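PDB 1T62: conserved hypothetical protein from Enterococcus faecalis, which is of unknown function but folds as an ASCH domain of the PUA clan, whose members often bind RNA, so a nucleic-acid role is conceivable but unproven. Local coordinates for residues 94-99 and 136-141; 85-90 and 142-147; 23-28 and 71-76; 54-59 and 126-131. All coordinates share one frame; numbering follows the deposited sequence.

Overall arrangement
Three of the four contacts are strand pairings in one mixed sheet. Interactions 1 and 2 follow each other along strands 81-94 and 140-151, their centres about 18 Å apart, and interaction 3 adds the parallel strand 24-27, outermost in this chain, to strand 71-75, which pairs in turn with strand 81-94. Interactions 2 and 3, about 13 Å apart between centres, are linked where I85 N lies 3.1 Å from D72 O. Interaction 4 joins two helices beside the sheet, its centre about 14 Å from that of interaction 1, and Y136 OH bonds to D56 OD1 between them. Interactions 3 and 4 both touch the second subunit, largely through its C-terminal histidine tag. No active site is known.

Interaction 1 (94-99 and 136-141); sequences PMNKVS and YPDMLL
P94 and L140 face each other as a non-hydrogen-bonded antiparallel pair at the end of the sheet, their side chains lying alongside one another and pointing the same way. The ring atom P94 CG meets methyl L140 CD1 at 3.7 Å. One residue on, the backbones bond: M95 N donates to M139 O at 3.2 Å. M95 then starts a short 3-10 turn, in which K97 N bonds back to P94 O.

With CG turned opposite its own backbone N (chi1 -161°), the M95 chain sets out toward the other segment, and M95 CG lies 3.8 Å from L141 CD1 as the two side chains pass at a slant. The bend at chi3 then leads the end of the chain away; M95 also packs on Y117 and H120 of helix 113-128. L141 CD1 also comes within 4.3 Å of V98 CG1, while L141 packs on F124 of the same helix. On the exposed side N96 and D138 run side by side, the amide and carboxylate planes 62° apart; N96 OD1 lies against D138 CB, not against the acid group.

Chemically, then, one backbone bond joins the two segments directly, and the adjoining L141-M93 pairing continues the sheet; hydrocarbon contacts carry the turn onto helix 113-128, while N96 and D138 lie on the exposed side without a polar bond between them.

Interaction 2 (85-90 and 142-147); sequences IRTTKV and VCQSFE
S145 O is gripped twice by T88: the backbone N donates at 2.6 Å, nearly in line with the C=O bond, and OG1 at 3.0 Å from well above the carbonyl plane. T88 OG1 reaches it because chi1 (53°) sets the hydroxyl between the backbone N and the carbonyl carbon. A weak third bond comes from K89 N, so T88 and K89 both face S145, which is a classic beta bulge and shifts the antiparallel register by one residue. S145 N returns a bond to K89 O, and beyond the bulge R86 and E147 form a hydrogen-bonded pair.

On the face bearing T87 and Q144, T87 OG1 donates to Q144 OE1 at 3.2 Å, in the amide plane and on a lone pair. Beside them I85 CD1 sits over one face of the F146 ring, 3.7 Å from its centroid and displaced toward the rim, a CH-pi contact. On the other face R86 and E147 run alongside each other; their salt bridge is modelled too tightly to be trusted in detail. K89 NZ makes a salt bridge with E91 OE1.

The chemistry implies that strand 81-94 bends where one carbonyl serves two residues, while its partner strand 140-151 stays continuous.

Interaction 3 (23-28 and 71-76); sequences PDVWMF and YDIILD
W26 meets two residues of the neighbouring strand at once. Its NE1 donates to D72 OD2 at 2.8 Å, with the oxygen in the ring plane, approached on its anti side; ring and carboxylate planes stand 71° apart. Over one face of the indole, I74 CD1 lies 3.4 Å from the centroid of the six-membered ring and 12° off its normal, a CH-pi contact. A chi1 of 38°, with CG between backbone N and carbonyl carbon, swings the indole across I74 to D72. I74 CD1 is also 3.8 Å from F28 CE2, and W26 CZ3 stands above the centre of the F28 ring.

Beneath this, the backbones form a parallel pair: I73 N bonds to D24 O, W26 N to I73 O, and L75 N to W26 O. Strand 24-27 becomes the outermost strand, within this chain, of the mixed sheet of this ASCH fold. On the opposite face V25 CG1 packs on I73 CB at 3.6 Å.

Further out, Q70 NE2 bonds to D72 OD1, holding the carboxylate. V5 and W9 of helix 2-16 cover V25, P23 and I73, while L39 and V43 of helix 33-44 back F28. H165 in the second subunit's C-terminal His tag stacks on W26.

Interaction 4 (54-59 and 126-131); sequences SLDIYK and EELAPY
I57 projects from helix 55-60 into the angle between E127, L128 and Y131, and each partner is met by a different part of it. Its side chain stands at about a right angle to that of Y131: CD1 lies over one face of the ring, 4.1 Å from the centroid and 28° off the normal, a CH-pi contact, while CG2 lies by the phenol end, 3.7 Å from Y131 CZ. With chi1 at -45°, CG1 points opposite the carbonyl carbon and CG2 opposite the backbone N, and the chi2 turn of -65° carries CD1 over the ring face.

L128 crosses I57 at a slant, its CD2 3.9 Å from I57 CD1. The same methyl lies 4.1 Å from S54 OG and 4.1 Å from D56 CB, spanning the start of the helix. E127 arrives as an extended chain, its OE1 3.5 Å from I57 CG1, so an acid oxygen rests on hydrocarbon. No hydrogen bond crosses between the segments. The Y131 hydroxyl instead bonds to H162 N in the C-terminal His tag of the second subunit and weakly to E61 OE2, and D56 OD1 bonds to Y136 OH.

The contact thus lays the short helix 55-60 against the end of helix 113-128. Behind it, L55 and Y58 pack on strand 140-151, whose L140 is backbone-bonded to L55, and H162 and H164 of the same tag cover I57 and E127.

Interaction 1 (94-99 and 136-141)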
# COMPACT_ATOMS: atom_id res chain seq x y z
N PRO B 94 -24.00 16.90 4.46
CA PRO B 94 -24.28 16.02 5.60
C PRO B 94 -24.42 14.59 5.10
O PRO B 94 -25.08 14.35 4.09
CB PRO B 94 -25.59 16.57 6.14
CG PRO B 94 -25.57 18.00 5.70
CD PRO B 94 -25.08 17.87 4.29
N MET B 95 -23.82 13.64 5.81
CA MET B 95 -23.89 12.25 5.37
C MET B 95 -25.29 11.72 5.14
O MET B 95 -25.53 10.99 4.18
CB MET B 95 -23.16 11.34 6.35
CG MET B 95 -22.81 10.03 5.71
SD MET B 95 -21.72 9.07 6.74
CE MET B 95 -22.39 7.43 6.49
N ASN B 96 -26.23 12.08 6.01
CA ASN B 96 -27.62 11.64 5.92
C ASN B 96 -28.39 12.30 4.78
O ASN B 96 -29.58 12.03 4.60
CB ASN B 96 -28.34 11.91 7.24
CG ASN B 96 -28.38 13.38 7.60
OD1 ASN B 96 -28.79 13.75 8.69
ND2 ASN B 96 -27.96 14.23 6.68
N LYS B 97 -27.72 13.17 4.03
CA LYS B 97 -28.33 13.88 2.92
C LYS B 97 -27.74 13.52 1.55
O LYS B 97 -28.04 14.18 0.57
CB LYS B 97 -28.18 15.40 3.12
CG LYS B 97 -29.41 16.10 3.68
CD LYS B 97 -29.10 17.54 4.14
CE LYS B 97 -28.52 18.43 3.02
NZ LYS B 97 -28.23 19.84 3.46
N VAL B 98 -26.92 12.48 1.47
CA VAL B 98 -26.33 12.13 0.18
C VAL B 98 -27.35 11.57 -0.82
O VAL B 98 -28.22 10.77 -0.47
CB VAL B 98 -25.17 11.11 0.33
CG1 VAL B 98 -24.19 11.58 1.40
CG2 VAL B 98 -25.71 9.73 0.64
N SER B 99 -27.23 12.01 -2.07
CA SER B 99 -28.11 11.58 -3.16
C SER B 99 -27.57 10.30 -3.76
O SER B 99 -26.37 10.08 -3.73
CB SER B 99 -28.14 12.63 -4.26
OG SER B 99 -26.88 12.68 -4.90
N TYR B 136 -21.37 10.49 14.53
CA TYR B 136 -22.77 10.87 14.62
C TYR B 136 -23.40 10.66 13.24
O TYR B 136 -22.69 10.59 12.24
CB TYR B 136 -22.92 12.31 15.12
CG TYR B 136 -21.95 13.31 14.55
CD1 TYR B 136 -20.58 13.17 14.76
CD2 TYR B 136 -22.41 14.41 13.82
CE1 TYR B 136 -19.69 14.11 14.27
CE2 TYR B 136 -21.53 15.35 13.32
CZ TYR B 136 -20.17 15.20 13.55
OH TYR B 136 -19.28 16.11 13.01
N PRO B 137 -24.73 10.57 13.17
CA PRO B 137 -25.47 10.35 11.92
C PRO B 137 -25.38 11.38 10.81
O PRO B 137 -25.56 11.06 9.63
CB PRO B 137 -26.92 10.19 12.40
CG PRO B 137 -26.81 9.91 13.87
CD PRO B 137 -25.67 10.78 14.28
N ASP B 138 -25.11 12.63 11.16
CA ASP B 138 -25.06 13.65 10.13
C ASP B 138 -23.75 14.42 10.09
O ASP B 138 -23.73 15.62 9.84
CB ASP B 138 -26.22 14.62 10.33
CG ASP B 138 -26.28 15.15 11.74
OD1 ASP B 138 -27.12 16.02 12.03
OD2 ASP B 138 -25.47 14.69 12.58
N MET B 139 -22.64 13.72 10.34
CA MET B 139 -21.37 14.38 10.30
C MET B 139 -21.16 14.82 8.86
O MET B 139 -21.43 14.07 7.93
CB MET B 139 -20.25 13.45 10.72
CG MET B 139 -20.08 12.24 9.84
SD MET B 139 -18.40 11.63 9.97
CE MET B 139 -17.63 12.80 8.91
N LEU B 140 -20.71 16.06 8.71
CA LEU B 140 -20.45 16.66 7.41
C LEU B 140 -19.36 15.88 6.66
O LEU B 140 -18.37 15.45 7.25
CB LEU B 140 -20.00 18.11 7.63
CG LEU B 140 -20.99 19.28 7.59
CD1 LEU B 140 -22.42 18.79 7.51
CD2 LEU B 140 -20.78 20.19 8.79
N LEU B 141 -19.56 15.70 5.35
CA LEU B 141 -18.59 15.00 4.50
C LEU B 141 -17.97 15.96 3.50
O LEU B 141 -18.59 16.93 3.07
CB LEU B 141 -19.26 13.91 3.68
CG LEU B 141 -19.63 12.61 4.34
CD1 LEU B 141 -20.40 11.77 3.35
CD2 LEU B 141 -18.37 11.89 4.80

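Interaction 2 (85-90 and 142-147)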
# COMPACT_ATOMS: atom_id res chain seq x y z
N ILE B 85 -5.15 11.93 -10.58
CA ILE B 85 -6.48 12.45 -10.87
C ILE B 85 -6.63 13.95 -10.65
O ILE B 85 -5.86 14.57 -9.92
CB ILE B 85 -7.50 11.74 -10.00
CG1 ILE B 85 -7.24 12.05 -8.53
CG2 ILE B 85 -7.37 10.25 -10.19
CD1 ILE B 85 -8.30 11.54 -7.61
N ARG B 86 -7.63 14.53 -11.29
CA ARG B 86 -7.89 15.96 -11.14
C ARG B 86 -9.29 16.18 -10.59
O ARG B 86 -10.27 15.63 -11.10
CB ARG B 86 -7.75 16.69 -12.46
CG ARG B 86 -7.38 18.12 -12.24
CD ARG B 86 -8.36 19.08 -12.83
NE ARG B 86 -8.05 19.37 -14.22
CZ ARG B 86 -8.46 18.63 -15.23
NH1 ARG B 86 -9.20 17.56 -14.98
NH2 ARG B 86 -8.14 18.96 -16.47
N THR B 87 -9.39 17.00 -9.55
CA THR B 87 -10.68 17.29 -8.93
C THR B 87 -11.39 18.41 -9.69
O THR B 87 -10.85 19.50 -9.83
CB THR B 87 -10.49 17.71 -7.45
OG1 THR B 87 -9.73 16.71 -6.76
CG2 THR B 87 -11.83 17.86 -6.78
N THR B 88 -12.59 18.12 -10.18
CA THR B 88 -13.37 19.11 -10.92
C THR B 88 -14.45 19.69 -10.03
O THR B 88 -15.14 20.64 -10.42
CB THR B 88 -14.07 18.48 -12.15
OG1 THR B 88 -14.84 17.34 -11.74
CG2 THR B 88 -13.07 18.03 -13.18
N LYS B 89 -14.60 19.14 -8.83
CA LYS B 89 -15.65 19.61 -7.92
C LYS B 89 -15.40 19.22 -6.47
O LYS B 89 -14.99 18.11 -6.18
CB LYS B 89 -16.98 19.01 -8.41
CG LYS B 89 -18.22 19.38 -7.63
CD LYS B 89 -19.42 18.67 -8.25
CE LYS B 89 -20.67 18.89 -7.45
NZ LYS B 89 -20.45 18.52 -6.03
N VAL B 90 -15.62 20.15 -5.55
CA VAL B 90 -15.45 19.88 -4.13
C VAL B 90 -16.75 20.31 -3.47
O VAL B 90 -17.22 21.43 -3.69
CB VAL B 90 -14.28 20.70 -3.50
CG1 VAL B 90 -14.21 20.44 -1.99
CG2 VAL B 90 -12.96 20.33 -4.16
N VAL B 142 -16.73 15.68 3.13
CA VAL B 142 -16.03 16.49 2.15
C VAL B 142 -15.97 15.63 0.88
O VAL B 142 -15.20 14.67 0.79
CB VAL B 142 -14.61 16.84 2.63
CG1 VAL B 142 -13.88 17.60 1.55
CG2 VAL B 142 -14.70 17.67 3.91
N CYS B 143 -16.82 15.98 -0.09
CA CYS B 143 -16.92 15.24 -1.34
C CYS B 143 -16.14 15.83 -2.53
O CYS B 143 -16.19 17.03 -2.79
CB CYS B 143 -18.40 15.11 -1.71
SG CYS B 143 -19.43 14.35 -0.41
N GLN B 144 -15.43 14.95 -3.24
CA GLN B 144 -14.63 15.33 -4.41
C GLN B 144 -15.04 14.57 -5.66
O GLN B 144 -15.24 13.36 -5.63
CB GLN B 144 -13.16 15.04 -4.18
CG GLN B 144 -12.49 15.92 -3.17
CD GLN B 144 -11.06 15.48 -2.93
OE1 GLN B 144 -10.19 15.61 -3.79
NE2 GLN B 144 -10.82 14.93 -1.74
N SER B 145 -15.16 15.29 -6.76
CA SER B 145 -15.49 14.69 -8.03
C SER B 145 -14.27 14.95 -8.89
O SER B 145 -13.90 16.10 -9.14
CB SER B 145 -16.74 15.33 -8.60
OG SER B 145 -17.84 15.06 -7.75
N PHE B 146 -13.64 13.87 -9.33
CA PHE B 146 -12.42 13.95 -10.11
C PHE B 146 -12.49 13.14 -11.40
O PHE B 146 -13.46 12.43 -11.67
CB PHE B 146 -11.27 13.39 -9.26
CG PHE B 146 -11.54 12.02 -8.71
CD1 PHE B 146 -12.23 11.85 -7.51
CD2 PHE B 146 -11.19 10.88 -9.44
CE1 PHE B 146 -12.58 10.58 -7.05
CE2 PHE B 146 -11.54 9.59 -8.99
CZ PHE B 146 -12.23 9.45 -7.79
N GLU B 147 -11.42 13.26 -12.20
CA GLU B 147 -11.28 12.52 -13.44
C GLU B 147 -9.86 11.97 -13.50
O GLU B 147 -8.91 12.65 -13.11
CB GLU B 147 -11.58 13.41 -14.66
CG GLU B 147 -10.78 14.70 -14.83
CD GLU B 147 -11.32 15.54 -16.01
OE1 GLU B 147 -10.84 16.67 -16.25
OE2 GLU B 147 -12.25 15.06 -16.70

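Interaction 3 (23-28 and 71-76)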
# COMPACT_ATOMS: atom_id res chain seq x y z
N PRO B 23 1.58 16.90 -5.70
CA PRO B 23 0.40 16.92 -4.84
C PRO B 23 0.49 15.85 -3.75
O PRO B 23 1.50 15.18 -3.63
CB PRO B 23 -0.73 16.62 -5.82
CG PRO B 23 -0.09 15.60 -6.71
CD PRO B 23 1.29 16.21 -6.96
N ASP B 24 -0.57 15.71 -2.97
CA ASP B 24 -0.61 14.70 -1.93
C ASP B 24 -0.70 13.35 -2.64
O ASP B 24 -1.24 13.26 -3.76
CB ASP B 24 -1.85 14.89 -1.07
CG ASP B 24 -1.95 16.28 -0.48
OD1 ASP B 24 -3.09 16.77 -0.29
OD2 ASP B 24 -0.89 16.89 -0.20
N VAL B 25 -0.16 12.30 -2.02
CA VAL B 25 -0.24 10.97 -2.59
C VAL B 25 -0.88 10.11 -1.52
O VAL B 25 -0.55 10.25 -0.35
CB VAL B 25 1.16 10.41 -2.98
CG1 VAL B 25 1.98 11.49 -3.67
CG2 VAL B 25 1.88 9.88 -1.77
N TRP B 26 -1.79 9.23 -1.90
CA TRP B 26 -2.48 8.38 -0.93
C TRP B 26 -3.21 7.27 -1.63
O TRP B 26 -3.38 7.32 -2.85
CB TRP B 26 -3.51 9.20 -0.14
CG TRP B 26 -4.26 10.24 -0.95
CD1 TRP B 26 -3.86 11.52 -1.21
CD2 TRP B 26 -5.52 10.08 -1.61
NE1 TRP B 26 -4.78 12.17 -1.99
CE2 TRP B 26 -5.82 11.31 -2.26
CE3 TRP B 26 -6.43 9.02 -1.73
CZ2 TRP B 26 -6.99 11.51 -3.01
CZ3 TRP B 26 -7.60 9.22 -2.49
CH2 TRP B 26 -7.86 10.46 -3.12
N MET B 27 -3.63 6.26 -0.88
CA MET B 27 -4.39 5.17 -1.47
C MET B 27 -5.80 5.31 -0.90
O MET B 27 -5.98 5.97 0.13
CB MET B 27 -3.78 3.81 -1.12
CG MET B 27 -3.94 3.36 0.30
SD MET B 27 -3.13 1.75 0.59
CE MET B 27 -4.48 0.68 0.58
N PHE B 28 -6.79 4.73 -1.57
CA PHE B 28 -8.17 4.83 -1.09
C PHE B 28 -8.42 3.84 0.02
O PHE B 28 -7.85 2.75 0.02
CB PHE B 28 -9.14 4.54 -2.22
CG PHE B 28 -9.32 5.67 -3.17
CD1 PHE B 28 -10.29 6.63 -2.95
CD2 PHE B 28 -8.55 5.76 -4.32
CE1 PHE B 28 -10.50 7.65 -3.87
CE2 PHE B 28 -8.74 6.77 -5.25
CZ PHE B 28 -9.72 7.73 -5.03
N TYR B 71 -4.66 18.30 -7.90
CA TYR B 71 -4.31 16.94 -8.29
C TYR B 71 -3.94 16.06 -7.10
O TYR B 71 -3.52 16.53 -6.05
CB TYR B 71 -3.13 16.92 -9.26
CG TYR B 71 -3.36 17.60 -10.58
CD1 TYR B 71 -3.11 18.96 -10.73
CD2 TYR B 71 -3.81 16.88 -11.68
CE1 TYR B 71 -3.29 19.59 -11.96
CE2 TYR B 71 -4.00 17.49 -12.91
CZ TYR B 71 -3.74 18.85 -13.04
OH TYR B 71 -3.96 19.47 -14.26
N ASP B 72 -4.11 14.76 -7.29
CA ASP B 72 -3.78 13.79 -6.27
C ASP B 72 -3.19 12.56 -6.92
O ASP B 72 -3.77 12.00 -7.85
CB ASP B 72 -5.02 13.39 -5.49
CG ASP B 72 -5.59 14.52 -4.69
OD1 ASP B 72 -6.21 15.42 -5.30
OD2 ASP B 72 -5.43 14.51 -3.45
N ILE B 73 -2.02 12.16 -6.44
CA ILE B 73 -1.38 10.96 -6.96
C ILE B 73 -2.02 9.83 -6.17
O ILE B 73 -2.09 9.88 -4.95
CB ILE B 73 0.15 11.04 -6.73
CG1 ILE B 73 0.71 12.23 -7.51
CG2 ILE B 73 0.82 9.76 -7.19
CD1 ILE B 73 2.17 12.54 -7.24
N ILE B 74 -2.53 8.82 -6.87
CA ILE B 74 -3.20 7.69 -6.21
C ILE B 74 -2.40 6.39 -6.16
O ILE B 74 -1.88 5.94 -7.18
CB ILE B 74 -4.52 7.39 -6.90
CG1 ILE B 74 -5.44 8.60 -6.80
CG2 ILE B 74 -5.14 6.15 -6.31
CD1 ILE B 74 -5.73 9.01 -5.38
N LEU B 75 -2.31 5.79 -4.98
CA LEU B 75 -1.57 4.55 -4.80
C LEU B 75 -2.53 3.38 -4.70
O LEU B 75 -3.68 3.57 -4.29
CB LEU B 75 -0.73 4.59 -3.54
CG LEU B 75 0.36 5.66 -3.50
CD1 LEU B 75 1.09 5.59 -2.18
CD2 LEU B 75 1.32 5.43 -4.65
N ASP B 76 -2.07 2.19 -5.07
CA ASP B 76 -2.91 1.00 -4.98
C ASP B 76 -2.66 0.32 -3.63
O ASP B 76 -1.94 0.86 -2.79
CB ASP B 76 -2.63 0.04 -6.15
CG ASP B 76 -1.22 -0.53 -6.15
OD1 ASP B 76 -0.33 0.00 -5.45
OD2 ASP B 76 -0.99 -1.52 -6.87

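Interaction 4 (54-59 and 126-131)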
# COMPACT_ATOMS: atom_id res chain seq x y z
N SER B 54 -14.03 12.76 6.01
CA SER B 54 -14.70 13.43 7.13
C SER B 54 -14.23 14.85 7.31
O SER B 54 -13.06 15.08 7.59
CB SER B 54 -14.43 12.69 8.44
OG SER B 54 -14.88 13.46 9.54
N LEU B 55 -15.13 15.81 7.15
CA LEU B 55 -14.77 17.21 7.33
C LEU B 55 -14.17 17.39 8.71
O LEU B 55 -13.37 18.30 8.94
CB LEU B 55 -16.00 18.10 7.19
CG LEU B 55 -15.77 19.54 7.63
CD1 LEU B 55 -14.66 20.17 6.83
CD2 LEU B 55 -17.05 20.29 7.47
N ASP B 56 -14.55 16.52 9.64
CA ASP B 56 -14.06 16.58 11.00
C ASP B 56 -12.55 16.43 11.12
O ASP B 56 -11.90 17.21 11.81
CB ASP B 56 -14.78 15.54 11.85
CG ASP B 56 -16.16 16.00 12.27
OD1 ASP B 56 -16.95 15.16 12.73
OD2 ASP B 56 -16.46 17.21 12.16
N ILE B 57 -11.97 15.42 10.47
CA ILE B 57 -10.52 15.23 10.54
C ILE B 57 -9.78 16.48 10.06
O ILE B 57 -8.77 16.86 10.63
CB ILE B 57 -10.05 14.03 9.69
CG1 ILE B 57 -10.97 12.83 9.91
CG2 ILE B 57 -8.60 13.67 10.05
CD1 ILE B 57 -10.92 12.29 11.29
N TYR B 58 -10.28 17.11 9.01
CA TYR B 58 -9.63 18.32 8.52
C TYR B 58 -9.60 19.34 9.64
O TYR B 58 -8.58 19.98 9.91
CB TYR B 58 -10.38 18.90 7.32
CG TYR B 58 -10.24 18.08 6.06
CD1 TYR B 58 -11.16 17.08 5.75
CD2 TYR B 58 -9.18 18.28 5.19
CE1 TYR B 58 -11.03 16.31 4.61
CE2 TYR B 58 -9.03 17.50 4.05
CZ TYR B 58 -9.96 16.53 3.77
OH TYR B 58 -9.83 15.76 2.63
N LYS B 59 -10.74 19.50 10.31
CA LYS B 59 -10.84 20.45 11.40
C LYS B 59 -9.86 20.14 12.53
O LYS B 59 -9.05 20.99 12.89
CB LYS B 59 -12.27 20.47 11.93
CG LYS B 59 -13.21 21.18 10.97
CD LYS B 59 -14.63 21.19 11.48
CE LYS B 59 -15.40 22.28 10.78
NZ LYS B 59 -14.71 23.58 11.01
N GLU B 126 -14.53 3.99 12.32
CA GLU B 126 -13.17 3.58 12.61
C GLU B 126 -12.16 4.69 12.42
O GLU B 126 -11.21 4.78 13.18
CB GLU B 126 -12.79 2.37 11.77
CG GLU B 126 -13.40 1.08 12.31
CD GLU B 126 -13.33 -0.08 11.34
OE1 GLU B 126 -13.93 -1.14 11.64
OE2 GLU B 126 -12.68 0.06 10.28
N GLU B 127 -12.35 5.55 11.43
CA GLU B 127 -11.38 6.60 11.24
C GLU B 127 -11.49 7.66 12.33
O GLU B 127 -10.49 8.25 12.73
CB GLU B 127 -11.53 7.28 9.88
CG GLU B 127 -10.46 8.33 9.67
CD GLU B 127 -10.72 9.21 8.47
OE1 GLU B 127 -9.85 10.06 8.17
OE2 GLU B 127 -11.78 9.07 7.83
N LEU B 128 -12.70 7.89 12.82
CA LEU B 128 -12.91 8.91 13.85
C LEU B 128 -12.46 8.51 15.24
O LEU B 128 -11.84 9.31 15.93
CB LEU B 128 -14.38 9.31 13.91
CG LEU B 128 -14.89 10.33 12.90
CD1 LEU B 128 -16.39 10.45 13.04
CD2 LEU B 128 -14.25 11.67 13.13
N ALA B 129 -12.77 7.28 15.64
CA ALA B 129 -12.43 6.79 16.98
C ALA B 129 -11.08 7.27 17.55
O ALA B 129 -11.04 7.89 18.62
CB ALA B 129 -12.50 5.28 17.01
N PRO B 130 -9.97 7.00 16.86
CA PRO B 130 -8.66 7.43 17.36
C PRO B 130 -8.54 8.91 17.76
O PRO B 130 -7.64 9.27 18.51
CB PRO B 130 -7.70 7.04 16.24
CG PRO B 130 -8.57 7.01 15.02
CD PRO B 130 -9.83 6.37 15.54
N TYR B 131 -9.43 9.76 17.25
CA TYR B 131 -9.40 11.17 17.63
C TYR B 131 -10.41 11.37 18.76
O TYR B 131 -10.88 12.48 18.99
CB TYR B 131 -9.80 12.09 16.48
CG TYR B 131 -8.85 12.11 15.31
CD1 TYR B 131 -8.86 11.08 14.36
CD2 TYR B 131 -7.97 13.17 15.11
CE1 TYR B 131 -8.03 11.12 13.24
CE2 TYR B 131 -7.14 13.22 14.00
CZ TYR B 131 -7.17 12.18 13.06
OH TYR B 131 -6.34 12.22 11.95